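Local coordinates for protein epoxide hydrolase (Aspergillus niger, PDB 3G02) that probably hydrolyses epoxides to vicinal diols, as an enantioselective variant with the alpha/beta hydrolase fold, at residues A7-P10 with S11-I15; T387-T390 with A391-Q395. The protein carries 9 engineered substitutions. All coordinates share one frame; numbering follows the deposited sequence.

Contact 1: residues A7-P10 with S11-I15; sequences AKFP and SSASI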
ATOM      1  N   ALA A   7     -30.401 -13.272  25.198  1.00 18.39           N
ATOM      2  CA  ALA A   7     -29.051 -13.366  25.770  1.00 18.36           C
ATOM      3  C   ALA A   7     -28.792 -14.660  26.545  1.00 18.63           C
ATOM      4  O   ALA A   7     -27.697 -14.863  27.074  1.00 18.95           O
ATOM      5  CB  ALA A   7     -28.760 -12.152  26.646  1.00 18.26           C
ATOM      6  N   LYS A   8     -29.796 -15.529  26.612  1.00 18.54           N
ATOM      7  CA  LYS A   8     -29.657 -16.802  27.313  1.00 18.95           C
ATOM      8  C   LYS A   8     -28.946 -17.825  26.427  1.00 18.41           C
ATOM      9  O   LYS A   8     -29.418 -18.150  25.338  1.00 18.32           O
ATOM     10  CB  LYS A   8     -31.033 -17.321  27.754  1.00 18.92           C
ATOM     11  CG  LYS A   8     -30.997 -18.637  28.519  1.00 19.95           C
ATOM     12  CD  LYS A   8     -32.404 -19.145  28.800  1.00 20.57           C
ATOM     13  CE  LYS A   8     -32.399 -20.641  29.081  1.00 23.46           C
ATOM     14  NZ  LYS A   8     -33.783 -21.193  29.151  1.00 24.80           N
ATOM     15  N   PHE A   9     -27.806 -18.326  26.903  1.00 18.28           N
ATOM     16  CA  PHE A   9     -27.065 -19.367  26.194  1.00 18.16           C
ATOM     17  C   PHE A   9     -27.923 -20.616  26.019  1.00 18.39           C
ATOM     18  O   PHE A   9     -28.760 -20.911  26.882  1.00 18.21           O
ATOM     19  CB  PHE A   9     -25.791 -19.731  26.965  1.00 18.04           C
ATOM     20  CG  PHE A   9     -24.593 -18.868  26.638  1.00 17.62           C
ATOM     21  CD1 PHE A   9     -24.743 -17.571  26.147  1.00 17.64           C
ATOM     22  CD2 PHE A   9     -23.309 -19.352  26.861  1.00 17.13           C
ATOM     23  CE1 PHE A   9     -23.630 -16.782  25.858  1.00 17.89           C
ATOM     24  CE2 PHE A   9     -22.194 -18.574  26.584  1.00 17.76           C
ATOM     25  CZ  PHE A   9     -22.352 -17.285  26.077  1.00 17.65           C
ATOM     26  N   PRO A  10     -27.726 -21.354  24.907  1.00 18.56           N
ATOM     27  CA  PRO A  10     -28.424 -22.628  24.716  1.00 18.86           C
ATOM     28  C   PRO A  10     -28.130 -23.594  25.860  1.00 19.25           C
ATOM     29  O   PRO A  10     -27.059 -23.523  26.471  1.00 19.07           O
ATOM     30  CB  PRO A  10     -27.827 -23.160  23.411  1.00 18.83           C
ATOM     31  CG  PRO A  10     -27.356 -21.940  22.697  1.00 18.50           C
ATOM     32  CD  PRO A  10     -26.848 -21.040  23.764  1.00 18.47           C
ATOM     33  N   SER A  11     -29.081 -24.476  26.153  1.00 19.81           N
ATOM     34  CA  SER A  11     -28.937 -25.439  27.247  1.00 20.23           C
ATOM     35  C   SER A  11     -27.744 -26.373  27.048  1.00 20.02           C
ATOM     36  O   SER A  11     -27.154 -26.850  28.021  1.00 20.50           O
ATOM     37  CB  SER A  11     -30.217 -26.261  27.415  1.00 20.33           C
ATOM     38  OG  SER A  11     -30.453 -27.071  26.276  1.00 22.20           O
ATOM     39  N   SER A  12     -27.395 -26.623  25.786  1.00 19.72           N
ATOM     40  CA  SER A  12     -26.289 -27.514  25.425  1.00 19.46           C
ATOM     41  C   SER A  12     -24.913 -26.834  25.464  1.00 19.07           C
ATOM     42  O   SER A  12     -23.888 -27.494  25.271  1.00 18.79           O
ATOM     43  CB  SER A  12     -26.537 -28.136  24.048  1.00 19.79           C
ATOM     44  OG  SER A  12     -26.773 -27.133  23.070  1.00 20.75           O
ATOM     45  N   ALA A  13     -24.892 -25.523  25.707  1.00 18.54           N
ATOM     46  CA  ALA A  13     -23.636 -24.777  25.804  1.00 18.17           C
ATOM     47  C   ALA A  13     -22.792 -25.271  26.974  1.00 17.80           C
ATOM     48  O   ALA A  13     -23.304 -25.480  28.079  1.00 17.91           O
ATOM     49  CB  ALA A  13     -23.902 -23.280  25.937  1.00 17.98           C
ATOM     50  N   SER A  14     -21.501 -25.462  26.720  1.00 17.46           N
ATOM     51  CA  SER A  14     -20.574 -25.904  27.754  1.00 17.31           C
ATOM     52  C   SER A  14     -19.928 -24.728  28.477  1.00 16.88           C
ATOM     53  O   SER A  14     -19.610 -24.831  29.660  1.00 16.81           O
ATOM     54  CB  SER A  14     -19.508 -26.838  27.172  1.00 17.35           C
ATOM     55  OG  SER A  14     -18.826 -26.247  26.080  1.00 18.77           O
ATOM     56  N   ILE A  15     -19.752 -23.610  27.768  1.00 16.44           N
ATOM     57  CA  ILE A  15     -19.106 -22.421  28.334  1.00 15.88           C
ATOM     58  C   ILE A  15     -20.056 -21.513  29.115  1.00 15.94           C
ATOM     59  O   ILE A  15     -21.279 -21.582  28.957  1.00 15.74           O
ATOM     60  CB  ILE A  15     -18.366 -21.584  27.252  1.00 15.85           C
ATOM     61  CG1 ILE A  15     -19.321 -21.196  26.112  1.00 15.68           C
ATOM     62  CG2 ILE A  15     -17.149 -22.343  26.737  1.00 15.70           C
ATOM     63  CD1 ILE A  15     -18.863 -19.993  25.295  1.00 16.69           C
TER
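Pro10 O accepts the amide of Ala13 at 3.0 Å from Ala13 N, with an N-H...O angle of 157°. This bond closes a type I beta turn from Pro10 to Ala13. The turn folds Ala13 back over its start, so that Ala13 CB lies 4.1 Å from Phe9 CD2 and 4.3 Å from Pro10 CD. Phe9 turns its CG anti to its own carbonyl carbon (chi1 -87°), which carries the ring to Ile15. There Ile15 O sits at the ring edge, near its plane, 3.7 Å from Phe9 CD2, while at the tip of the isoleucine Ile15 CD1 lies 3.8 Å from Phe9 CE2. Ser12 OG passes Pro10 CB but is hydrogen-bonded to Gly182 O. Beyond the turn Phe9 packs edge-to-face on Phe88 and meets Phe103, and Ile15 rests on Thr90 of strand 87-92, at one border of the sheet, so the N-terminal loop lies along that border. One backbone bond sets the turn, and the Phe9 ring meets Ala13 CB, Ile15 CD1 and the carbonyl oxygen of Ile15; the side chains themselves thus add no hydrogen bond across the turn, and their local hold is mainly apolar.

Contact 2: residues T387-T390 with A391-Q395; sequences TDLT and AFVEQ
Glu394 runs back alongside Thr390, one helical turn earlier, and the two side chains point the same way. Glu394 CB lies near Thr390 O; Glu394 CG comes closer, 3.3 Å from Thr390 O; Glu394 CD passes beside the Thr390 methyl; and at the tip Glu394 OE2 ends 3.6 Å from Thr390 CG2, a contact of carboxylate with methyl. Thr390 offers this methyl because its chi1 of -59° sets OG1 beside the backbone N and CG2 anti to it, and Thr390 OG1 bonds instead to Lys386 O, the carbonyl four residues back. Beneath the side chains, Glu394 N donates to Thr390 O at 3.0 Å with an N-H...O angle of 167°. The same i to i+4 pattern joins Ala391 N to Thr387 O, Phe392 N to Asp388 O and Val393 N to Leu389 O, as expected in an alpha helix, here the C-terminal helix 382-396 that packs against the central sheet of the alpha/beta hydrolase fold. On the buried side Leu389 and Val393 also lie side by side, Leu389 CD1 4.1 Å from Val393 CG2. Val393 CG2 comes closer still to the carbonyl, 3.2 Å from Leu389 O. Phe392 CB sits 3.4 Å from Asp388 O. Leu389 leans on Leu114 and Gln190, Val393 on Val110, Ile112 and Ile188, and the Phe392 ring meets Phe366 of strand 362-369 edge-to-face. Asp388 OD2 is hydrogen-bonded to both His370 NE2 and Ser344 OG, which tie this helical turn to the chain following strand 362-369 and to strand 340-345.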
ATOM      1  N   THR A 387     -33.221 -12.428   3.906  1.00 12.62           N
ATOM      2  CA  THR A 387     -34.237 -13.222   3.218  1.00 12.93           C
ATOM      3  C   THR A 387     -33.618 -14.425   2.512  1.00 12.78           C
ATOM      4  O   THR A 387     -34.150 -15.535   2.592  1.00 12.84           O
ATOM      5  CB  THR A 387     -35.046 -12.346   2.235  1.00 12.90           C
ATOM      6  OG1 THR A 387     -35.787 -11.374   2.984  1.00 14.12           O
ATOM      7  CG2 THR A 387     -36.018 -13.179   1.400  1.00 14.44           C
ATOM      8  N   ASP A 388     -32.487 -14.206   1.839  1.00 12.45           N
ATOM      9  CA  ASP A 388     -31.766 -15.293   1.174  1.00 12.48           C
ATOM     10  C   ASP A 388     -31.289 -16.345   2.163  1.00 12.64           C
ATOM     11  O   ASP A 388     -31.471 -17.542   1.934  1.00 12.65           O
ATOM     12  CB  ASP A 388     -30.565 -14.758   0.395  1.00 12.41           C
ATOM     13  CG  ASP A 388     -30.961 -13.994  -0.852  1.00 13.52           C
ATOM     14  OD1 ASP A 388     -32.176 -13.823  -1.110  1.00 14.20           O
ATOM     15  OD2 ASP A 388     -30.039 -13.556  -1.573  1.00 15.16           O
ATOM     16  N   LEU A 389     -30.687 -15.899   3.264  1.00 12.41           N
ATOM     17  CA  LEU A 389     -30.191 -16.822   4.288  1.00 12.48           C
ATOM     18  C   LEU A 389     -31.324 -17.668   4.847  1.00 12.84           C
ATOM     19  O   LEU A 389     -31.190 -18.887   4.958  1.00 12.67           O
ATOM     20  CB  LEU A 389     -29.469 -16.083   5.421  1.00 12.40           C
ATOM     21  CG  LEU A 389     -28.992 -16.933   6.612  1.00 12.25           C
ATOM     22  CD1 LEU A 389     -27.944 -17.975   6.192  1.00 12.77           C
ATOM     23  CD2 LEU A 389     -28.461 -16.049   7.738  1.00 12.34           C
ATOM     24  N   THR A 390     -32.432 -17.013   5.189  1.00 13.19           N
ATOM     25  CA  THR A 390     -33.604 -17.696   5.740  1.00 13.56           C
ATOM     26  C   THR A 390     -34.129 -18.751   4.767  1.00 13.78           C
ATOM     27  O   THR A 390     -34.384 -19.891   5.163  1.00 13.69           O
ATOM     28  CB  THR A 390     -34.718 -16.696   6.093  1.00 13.67           C
ATOM     29  OG1 THR A 390     -34.227 -15.759   7.057  1.00 14.23           O
ATOM     30  CG2 THR A 390     -35.920 -17.421   6.680  1.00 13.61           C
ATOM     31  N   ALA A 391     -34.267 -18.374   3.497  1.00 14.06           N
ATOM     32  CA  ALA A 391     -34.714 -19.304   2.456  1.00 14.52           C
ATOM     33  C   ALA A 391     -33.752 -20.481   2.298  1.00 15.03           C
ATOM     34  O   ALA A 391     -34.184 -21.626   2.118  1.00 15.03           O
ATOM     35  CB  ALA A 391     -34.902 -18.578   1.135  1.00 14.48           C
ATOM     36  N   PHE A 392     -32.453 -20.201   2.382  1.00 15.00           N
ATOM     37  CA  PHE A 392     -31.425 -21.236   2.264  1.00 15.42           C
ATOM     38  C   PHE A 392     -31.532 -22.260   3.394  1.00 15.94           C
ATOM     39  O   PHE A 392     -31.500 -23.468   3.143  1.00 16.11           O
ATOM     40  CB  PHE A 392     -30.028 -20.598   2.231  1.00 14.99           C
ATOM     41  CG  PHE A 392     -28.896 -21.595   2.250  1.00 14.52           C
ATOM     42  CD1 PHE A 392     -28.609 -22.371   1.129  1.00 14.49           C
ATOM     43  CD2 PHE A 392     -28.110 -21.748   3.389  1.00 14.04           C
ATOM     44  CE1 PHE A 392     -27.560 -23.290   1.148  1.00 14.41           C
ATOM     45  CE2 PHE A 392     -27.063 -22.663   3.418  1.00 14.57           C
ATOM     46  CZ  PHE A 392     -26.787 -23.434   2.294  1.00 14.32           C
ATOM     47  N   VAL A 393     -31.668 -21.776   4.628  1.00 16.74           N
ATOM     48  CA  VAL A 393     -31.790 -22.646   5.800  1.00 17.72           C
ATOM     49  C   VAL A 393     -33.050 -23.506   5.698  1.00 18.45           C
ATOM     50  O   VAL A 393     -33.003 -24.715   5.932  1.00 18.59           O
ATOM     51  CB  VAL A 393     -31.790 -21.844   7.130  1.00 17.62           C
ATOM     52  CG1 VAL A 393     -31.970 -22.777   8.320  1.00 17.59           C
ATOM     53  CG2 VAL A 393     -30.499 -21.039   7.283  1.00 17.80           C
ATOM     54  N   GLU A 394     -34.166 -22.879   5.330  1.00 19.31           N
ATOM     55  CA  GLU A 394     -35.436 -23.589   5.154  1.00 20.47           C
ATOM     56  C   GLU A 394     -35.322 -24.718   4.132  1.00 20.41           C
ATOM     57  O   GLU A 394     -35.905 -25.790   4.316  1.00 20.83           O
ATOM     58  CB  GLU A 394     -36.552 -22.618   4.759  1.00 20.32           C
ATOM     59  CG  GLU A 394     -37.031 -21.733   5.904  1.00 21.76           C
ATOM     60  CD  GLU A 394     -38.022 -20.665   5.466  1.00 21.98           C
ATOM     61  OE1 GLU A 394     -38.285 -20.538   4.249  1.00 24.68           O
ATOM     62  OE2 GLU A 394     -38.537 -19.943   6.346  1.00 24.59           O
ATOM     63  N   GLN A 395     -34.558 -24.479   3.068  1.00 20.48           N
ATOM     64  CA  GLN A 395     -34.362 -25.464   2.008  1.00 20.56           C
ATOM     65  C   GLN A 395     -33.504 -26.653   2.443  1.00 20.81           C
ATOM     66  O   GLN A 395     -33.835 -27.801   2.129  1.00 20.72           O
ATOM     67  CB  GLN A 395     -33.758 -24.803   0.761  1.00 20.59           C
ATOM     68  CG  GLN A 395     -33.578 -25.752  -0.423  1.00 20.47           C
ATOM     69  CD  GLN A 395     -32.885 -25.115  -1.611  1.00 20.56           C
ATOM     70  OE1 GLN A 395     -31.958 -25.693  -2.180  1.00 21.91           O
ATOM     71  NE2 GLN A 395     -33.335 -23.926  -2.000  1.00 19.85           N
TER

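In the fold
Contact 1 comes first along the chain, in the N-terminal loop before helix 26-38, and contact 2 lies near the other end, on helix 382-396. Their centres are 24 Å apart and their nearest atoms about 15 Å, so they do not touch. Both nevertheless relate to the same eight-stranded mixed sheet. Residues 7-15 touch strand 87-92, one outermost strand, whereas residues 387-395 touch strands 143-148, 110-115 and 187-191 and also strand 362-369, the other outermost strand, with a hydrogen bond to strand 340-345. The two chain ends thus pack on different parts of one alpha/beta hydrolase core. Both contacts are structural packing away from the predicted catalytic residues Asp193, Tyr315 and His375.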